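PDB 3BDV: Alpha/beta hydrolase from Pectobacterium atrosepticum SCRI1043, which is probably a serine hydrolase of the alpha/beta-hydrolase fold that also binds calcium, though its substrate is not known. Local coordinates for residues V105-F113 and D136-W147. Residues are numbered along the deposited sequence; the frame is centred on the assembly and turned at random. Where two conformers were deposited one is given.
Sequences VAPAEPMRF and DPLMSFTRAQYW
The carboxylate of Glu-109 meets the edges of Arg-143 and Trp-147, taking three N-H groups and a water that bridges OE1 to Ser-140 N. Arg-143 grips it side-on, NE reaching OE1 at 3.0 Å and NH2 reaching OE2 at 3.0 Å, both on the syn side but about 30° out of the carboxylate plane, while the oxygens lie in the guanidinium plane. From above the opposite carboxylate face Trp-147 NE1 donates to OE2 at 2.9 Å; indole suits this place because it offers a single N-H at the edge of a broad apolar ring. Pro-110 CD packs against the rim of the indole, 3.8 Å from Trp-147 CZ2, and Tyr-146 covers the other face. Glu-109 gets there with CG anti to its own N (chi1 -177°) and a bend at chi2, while its backbone N bonds Leu-138 O at 3.0 Å. The bent selenomethionine Met-139 crosses Pro-107 obliquely, its CE 4.1 Å from Pro-107 CG, with SE beside Glu-109 OE1; Leu-138 CD1 meets Phe-113 CZ at 3.8 Å. Farther out, Ser-140 N-caps helix 141-151, which carries Arg-143 and Trp-147, its OG accepting from Arg-143 N. Asp-136 closes an Asx turn onto Leu-138 N, and its OD1 also bonds His-163 ND1, consistent with the acid-histidine pair of a catalytic triad. The contact thus ties the loop after strand 99-105 to the segment carrying that aspartate, and the arginine and indole N-H groups would be expected to keep Glu-109 ionised.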
ATOM      1  N   VAL A 105      -3.295  -2.197  -1.481  1.00 17.77           N
ATOM      2  CA  VAL A 105      -3.978  -2.084  -2.748  1.00 17.84           C
ATOM      3  C   VAL A 105      -3.812  -3.397  -3.498  1.00 18.72           C
ATOM      4  O   VAL A 105      -2.690  -3.789  -3.813  1.00 19.19           O
ATOM      5  CB  VAL A 105      -3.386  -0.944  -3.603  1.00 18.98           C
ATOM      6  CG1 VAL A 105      -4.135  -0.893  -5.003  1.00 18.28           C
ATOM      7  CG2 VAL A 105      -3.443   0.400  -2.831  1.00 20.55           C
ATOM      8  N   ALA A 106      -4.922  -4.076  -3.750  1.00 18.32           N
ATOM      9  CA  ALA A 106      -4.888  -5.403  -4.414  1.00 20.35           C
ATOM     10  C   ALA A 106      -3.918  -6.349  -3.683  1.00 19.30           C
ATOM     11  O   ALA A 106      -3.025  -6.954  -4.286  1.00 19.69           O
ATOM     12  CB  ALA A 106      -4.540  -5.297  -5.923  1.00 17.82           C
ATOM     13  N   PRO A 107      -4.117  -6.522  -2.369  1.00 17.99           N
ATOM     14  CA  PRO A 107      -3.299  -7.509  -1.677  1.00 19.04           C
ATOM     15  C   PRO A 107      -3.529  -8.861  -2.331  1.00 18.81           C
ATOM     16  O   PRO A 107      -4.657  -9.178  -2.711  1.00 20.26           O
ATOM     17  CB  PRO A 107      -3.850  -7.489  -0.257  1.00 22.25           C
ATOM     18  CG  PRO A 107      -5.155  -7.110  -0.380  1.00 21.75           C
ATOM     19  CD  PRO A 107      -5.216  -6.077  -1.501  1.00 21.05           C
ATOM     20  N   ALA A 108      -2.468  -9.649  -2.480  1.00 19.37           N
ATOM     21  CA  ALA A 108      -2.616 -10.967  -3.045  1.00 19.84           C
ATOM     22  C   ALA A 108      -3.083 -11.967  -1.954  1.00 19.55           C
ATOM     23  O   ALA A 108      -2.732 -11.817  -0.801  1.00 20.30           O
ATOM     24  CB  ALA A 108      -1.289 -11.401  -3.684  1.00 19.97           C
ATOM     25  N   GLU A 109      -3.803 -13.001  -2.361  1.00 19.37           N
ATOM     26  CA  GLU A 109      -4.067 -14.142  -1.506  1.00 18.12           C
ATOM     27  C   GLU A 109      -2.719 -14.758  -1.127  1.00 19.28           C
ATOM     28  O   GLU A 109      -1.912 -15.105  -1.994  1.00 18.59           O
ATOM     29  CB  GLU A 109      -4.959 -15.144  -2.279  1.00 19.99           C
ATOM     30  CG  GLU A 109      -5.384 -16.347  -1.508  1.00 20.01           C
ATOM     31  CD  GLU A 109      -6.394 -16.031  -0.427  1.00 19.57           C
ATOM     32  OE1 GLU A 109      -7.523 -15.618  -0.766  1.00 22.23           O
ATOM     33  OE2 GLU A 109      -6.065 -16.214   0.754  1.00 18.30           O
ATOM     34  N   PRO A 110      -2.446 -14.871   0.184  1.00 18.51           N
ATOM     35  CA  PRO A 110      -1.126 -15.425   0.560  1.00 19.26           C
ATOM     36  C   PRO A 110      -0.689 -16.769  -0.064  1.00 21.53           C
ATOM     37  O   PRO A 110       0.495 -16.977  -0.395  1.00 20.14           O
ATOM     38  CB  PRO A 110      -1.239 -15.502   2.069  1.00 15.85           C
ATOM     39  CG  PRO A 110      -2.129 -14.384   2.417  1.00 21.56           C
ATOM     40  CD  PRO A 110      -3.161 -14.361   1.367  1.00 18.43           C
HETATM   41  N   MSE A 111      -1.638 -17.637  -0.333  1.00 20.48           N
HETATM   42  CA  MSE A 111      -1.298 -18.915  -0.933  1.00 19.24           C
HETATM   43  C   MSE A 111      -0.666 -18.766  -2.304  1.00 20.32           C
HETATM   44  O   MSE A 111       0.164 -19.608  -2.681  1.00 17.64           O
HETATM   45  CB  MSE A 111      -2.542 -19.817  -0.975  1.00 21.01           C
HETATM   46  CG  MSE A 111      -2.383 -21.180  -1.659  1.00 18.01           C
HETATM   47 SE   MSE A 111      -1.678 -22.375  -0.376  0.75 22.67          SE
HETATM   48  CE  MSE A 111      -3.289 -22.626   0.741  1.00 25.83           C
ATOM     49  N   ARG A 112      -1.051 -17.735  -3.080  1.00 19.82           N
ATOM     50  CA  ARG A 112      -0.496 -17.566  -4.402  1.00 19.85           C
ATOM     51  C   ARG A 112       1.003 -17.430  -4.392  1.00 18.13           C
ATOM     52  O   ARG A 112       1.628 -17.662  -5.385  1.00 21.05           O
ATOM     53  CB  ARG A 112      -1.062 -16.315  -5.060  1.00 17.87           C
ATOM     54  CG  ARG A 112      -2.573 -16.302  -5.225  1.00 19.29           C
ATOM     55  CD  ARG A 112      -3.079 -17.246  -6.258  1.00 22.32           C
ATOM     56  NE  ARG A 112      -3.154 -18.619  -5.850  1.00 19.77           N
ATOM     57  CZ  ARG A 112      -4.103 -19.126  -5.078  1.00 18.90           C
ATOM     58  NH1 ARG A 112      -5.079 -18.355  -4.588  1.00 19.09           N
ATOM     59  NH2 ARG A 112      -4.118 -20.437  -4.826  1.00 18.35           N
ATOM     60  N   PHE A 113       1.559 -16.977  -3.287  1.00 19.19           N
ATOM     61  CA  PHE A 113       2.995 -16.829  -3.167  1.00 18.24           C
ATOM     62  C   PHE A 113       3.546 -17.717  -2.045  1.00 21.54           C
ATOM     63  O   PHE A 113       4.671 -17.508  -1.560  1.00 21.20           O
ATOM     64  CB  PHE A 113       3.315 -15.352  -2.903  1.00 17.97           C
ATOM     65  CG  PHE A 113       3.055 -14.457  -4.067  1.00 19.94           C
ATOM     66  CD1 PHE A 113       3.879 -14.462  -5.150  1.00 21.05           C
ATOM     67  CD2 PHE A 113       1.961 -13.597  -4.066  1.00 20.52           C
ATOM     68  CE1 PHE A 113       3.601 -13.623  -6.217  1.00 22.31           C
ATOM     69  CE2 PHE A 113       1.729 -12.749  -5.078  1.00 24.34           C
ATOM     70  CZ  PHE A 113       2.518 -12.772  -6.173  1.00 21.76           C
ATOM     71  N   ASP A 136      -9.327  -9.397 -10.134  1.00 18.95           N
ATOM     72  CA  ASP A 136      -7.905  -9.440  -9.837  1.00 17.63           C
ATOM     73  C   ASP A 136      -7.510 -10.905  -9.831  1.00 20.54           C
ATOM     74  O   ASP A 136      -7.986 -11.645  -8.990  1.00 21.30           O
ATOM     75  CB  ASP A 136      -7.671  -8.855  -8.448  1.00 16.18           C
ATOM     76  CG  ASP A 136      -6.232  -8.869  -8.048  1.00 18.58           C
ATOM     77  OD1 ASP A 136      -5.408  -9.461  -8.778  1.00 21.16           O
ATOM     78  OD2 ASP A 136      -5.915  -8.277  -6.998  1.00 21.28           O
ATOM     79  N   PRO A 137      -6.605 -11.316 -10.713  1.00 19.64           N
ATOM     80  CA  PRO A 137      -6.253 -12.752 -10.719  1.00 18.62           C
ATOM     81  C   PRO A 137      -5.694 -13.309  -9.427  1.00 17.97           C
ATOM     82  O   PRO A 137      -5.770 -14.523  -9.213  1.00 18.77           O
ATOM     83  CB  PRO A 137      -5.227 -12.836 -11.853  1.00 19.00           C
ATOM     84  CG  PRO A 137      -5.695 -11.778 -12.805  1.00 22.08           C
ATOM     85  CD  PRO A 137      -6.005 -10.633 -11.886  1.00 21.38           C
ATOM     86  N   LEU A 138      -5.123 -12.460  -8.591  1.00 17.18           N
ATOM     87  CA  LEU A 138      -4.438 -12.965  -7.402  1.00 17.37           C
ATOM     88  C   LEU A 138      -5.279 -12.894  -6.149  1.00 19.73           C
ATOM     89  O   LEU A 138      -4.856 -13.425  -5.143  1.00 20.46           O
ATOM     90  CB  LEU A 138      -3.097 -12.242  -7.185  1.00 17.94           C
ATOM     91  CG  LEU A 138      -2.121 -12.392  -8.345  1.00 19.95           C
ATOM     92  CD1 LEU A 138      -0.729 -11.917  -8.005  1.00 18.64           C
ATOM     93  CD2 LEU A 138      -2.182 -13.860  -8.853  1.00 26.33           C
HETATM   94  N   MSE A 139      -6.475 -12.306  -6.202  1.00 19.56           N
HETATM   95  CA  MSE A 139      -7.332 -12.212  -5.025  1.00 21.42           C
HETATM   96  C   MSE A 139      -8.794 -12.060  -5.398  1.00 20.93           C
HETATM   97  O   MSE A 139      -9.165 -11.103  -6.063  1.00 19.27           O
HETATM   98  CB  MSE A 139      -6.864 -11.046  -4.123  1.00 23.03           C
HETATM   99  CG  MSE A 139      -7.682 -10.820  -2.859  1.00 23.75           C
HETATM  100 SE   MSE A 139      -7.415 -12.075  -1.457  0.75 16.55          SE
HETATM  101  CE  MSE A 139      -6.021 -11.145  -0.411  1.00 18.79           C
ATOM    102  N   SER A 140      -9.627 -13.027  -5.016  1.00 20.20           N
ATOM    103  CA  SER A 140     -11.078 -12.897  -5.305  1.00 20.83           C
ATOM    104  C   SER A 140     -11.631 -11.817  -4.406  1.00 21.36           C
ATOM    105  O   SER A 140     -11.104 -11.566  -3.312  1.00 17.94           O
ATOM    106  CB  SER A 140     -11.882 -14.188  -5.065  1.00 19.52           C
ATOM    107  OG  SER A 140     -11.931 -14.568  -3.709  1.00 21.58           O
ATOM    108  N   PHE A 141     -12.705 -11.183  -4.845  1.00 19.49           N
ATOM    109  CA  PHE A 141     -13.316 -10.152  -4.008  1.00 21.96           C
ATOM    110  C   PHE A 141     -13.816 -10.683  -2.665  1.00 22.16           C
ATOM    111  O   PHE A 141     -13.648 -10.039  -1.620  1.00 21.15           O
ATOM    112  CB  PHE A 141     -14.439  -9.436  -4.756  1.00 20.32           C
ATOM    113  CG  PHE A 141     -14.989  -8.290  -3.984  1.00 20.09           C
ATOM    114  CD1 PHE A 141     -14.273  -7.118  -3.904  1.00 21.16           C
ATOM    115  CD2 PHE A 141     -16.176  -8.409  -3.280  1.00 22.66           C
ATOM    116  CE1 PHE A 141     -14.751  -6.037  -3.143  1.00 26.30           C
ATOM    117  CE2 PHE A 141     -16.658  -7.358  -2.516  1.00 24.76           C
ATOM    118  CZ  PHE A 141     -15.945  -6.175  -2.444  1.00 24.49           C
ATOM    119  N   THR A 142     -14.405 -11.876  -2.648  1.00 21.68           N
ATOM    120  CA  THR A 142     -14.945 -12.382  -1.391  0.70 22.01           C
ATOM    121  C   THR A 142     -13.807 -12.680  -0.427  1.00 20.04           C
ATOM    122  O   THR A 142     -13.961 -12.464   0.770  1.00 20.88           O
ATOM    123  CB  THR A 142     -15.947 -13.540  -1.594  0.70 24.29           C
ATOM    124  OG1 THR A 142     -15.300 -14.614  -2.242  0.70 29.87           O
ATOM    125  CG2 THR A 142     -17.125 -13.077  -2.458  0.70 22.23           C
ATOM    126  N   ARG A 143     -12.656 -13.116  -0.942  1.00 18.31           N
ATOM    127  CA  ARG A 143     -11.508 -13.338  -0.075  1.00 17.83           C
ATOM    128  C   ARG A 143     -10.889 -12.043   0.388  1.00 17.83           C
ATOM    129  O   ARG A 143     -10.356 -11.983   1.509  1.00 19.48           O
ATOM    130  CB  ARG A 143     -10.444 -14.235  -0.725  1.00 19.39           C
ATOM    131  CG  ARG A 143     -10.857 -15.664  -0.787  1.00 19.31           C
ATOM    132  CD  ARG A 143     -10.932 -16.340   0.546  1.00 22.73           C
ATOM    133  NE  ARG A 143      -9.608 -16.532   1.122  1.00 20.36           N
ATOM    134  CZ  ARG A 143      -9.355 -17.150   2.261  1.00 22.39           C
ATOM    135  NH1 ARG A 143     -10.336 -17.575   3.008  1.00 23.18           N
ATOM    136  NH2 ARG A 143      -8.088 -17.315   2.661  1.00 22.20           N
ATOM    137  N   ALA A 144     -10.920 -11.023  -0.465  1.00 18.17           N
ATOM    138  CA  ALA A 144     -10.515  -9.663  -0.038  1.00 18.18           C
ATOM    139  C   ALA A 144     -11.368  -9.225   1.151  1.00 17.37           C
ATOM    140  O   ALA A 144     -10.814  -8.740   2.170  1.00 20.47           O
ATOM    141  CB  ALA A 144     -10.644  -8.639  -1.180  1.00 19.40           C
ATOM    142  N   GLN A 145     -12.681  -9.484   1.080  1.00 18.54           N
ATOM    143  CA  GLN A 145     -13.557  -9.209   2.216  1.00 20.95           C
ATOM    144  C   GLN A 145     -13.183  -9.962   3.482  1.00 22.85           C
ATOM    145  O   GLN A 145     -13.197  -9.391   4.593  1.00 22.39           O
ATOM    146  CB  GLN A 145     -14.977  -9.491   1.870  1.00 22.23           C
ATOM    147  CG  GLN A 145     -15.545  -8.521   0.835  1.00 22.15           C
ATOM    148  CD  GLN A 145     -16.990  -8.823   0.547  1.00 27.66           C
ATOM    149  OE1 GLN A 145     -17.327  -9.851  -0.067  1.00 24.69           O
ATOM    150  NE2 GLN A 145     -17.874  -7.938   1.018  1.00 29.79           N
ATOM    151  N   TYR A 146     -12.861 -11.243   3.310  1.00 20.39           N
ATOM    152  CA  TYR A 146     -12.385 -12.100   4.435  1.00 18.59           C
ATOM    153  C   TYR A 146     -11.145 -11.501   5.082  1.00 22.57           C
ATOM    154  O   TYR A 146     -11.043 -11.345   6.327  1.00 18.55           O
ATOM    155  CB  TYR A 146     -12.070 -13.531   3.925  1.00 19.99           C
ATOM    156  CG  TYR A 146     -11.296 -14.363   4.916  1.00 20.37           C
ATOM    157  CD1 TYR A 146     -11.940 -14.999   5.973  1.00 29.37           C
ATOM    158  CD2 TYR A 146      -9.907 -14.503   4.810  1.00 22.23           C
ATOM    159  CE1 TYR A 146     -11.235 -15.742   6.875  1.00 25.28           C
ATOM    160  CE2 TYR A 146      -9.177 -15.239   5.729  1.00 21.82           C
ATOM    161  CZ  TYR A 146      -9.842 -15.842   6.760  1.00 24.05           C
ATOM    162  OH  TYR A 146      -9.095 -16.560   7.652  1.00 28.33           O
ATOM    163  N   TRP A 147     -10.148 -11.196   4.268  1.00 21.67           N
ATOM    164  CA  TRP A 147      -8.916 -10.661   4.816  1.00 20.46           C
ATOM    165  C   TRP A 147      -9.106  -9.269   5.434  1.00 21.35           C
ATOM    166  O   TRP A 147      -8.583  -9.008   6.502  1.00 20.04           O
ATOM    167  CB  TRP A 147      -7.835 -10.637   3.752  1.00 18.66           C
ATOM    168  CG  TRP A 147      -7.304 -12.012   3.457  1.00 19.30           C
ATOM    169  CD1 TRP A 147      -7.523 -12.781   2.351  1.00 18.04           C
ATOM    170  CD2 TRP A 147      -6.479 -12.778   4.320  1.00 16.26           C
ATOM    171  NE1 TRP A 147      -6.865 -13.989   2.479  1.00 20.70           N
ATOM    172  CE2 TRP A 147      -6.215 -13.999   3.686  1.00 17.48           C
ATOM    173  CE3 TRP A 147      -5.912 -12.538   5.571  1.00 19.22           C
ATOM    174  CZ2 TRP A 147      -5.448 -14.983   4.284  1.00 17.18           C
ATOM    175  CZ3 TRP A 147      -5.115 -13.507   6.137  1.00 19.62           C
ATOM    176  CH2 TRP A 147      -4.890 -14.709   5.508  1.00 21.55           C
TER
HETATM  177  O   HOH W   1      -3.589  -9.145  -5.998  1.00 18.82           O
HETATM  178  O   HOH W   2      -8.348 -15.347  -3.386  1.00 17.99           O
HETATM  179  O   HOH W   3      -6.258 -15.798  -5.251  1.00 17.25           O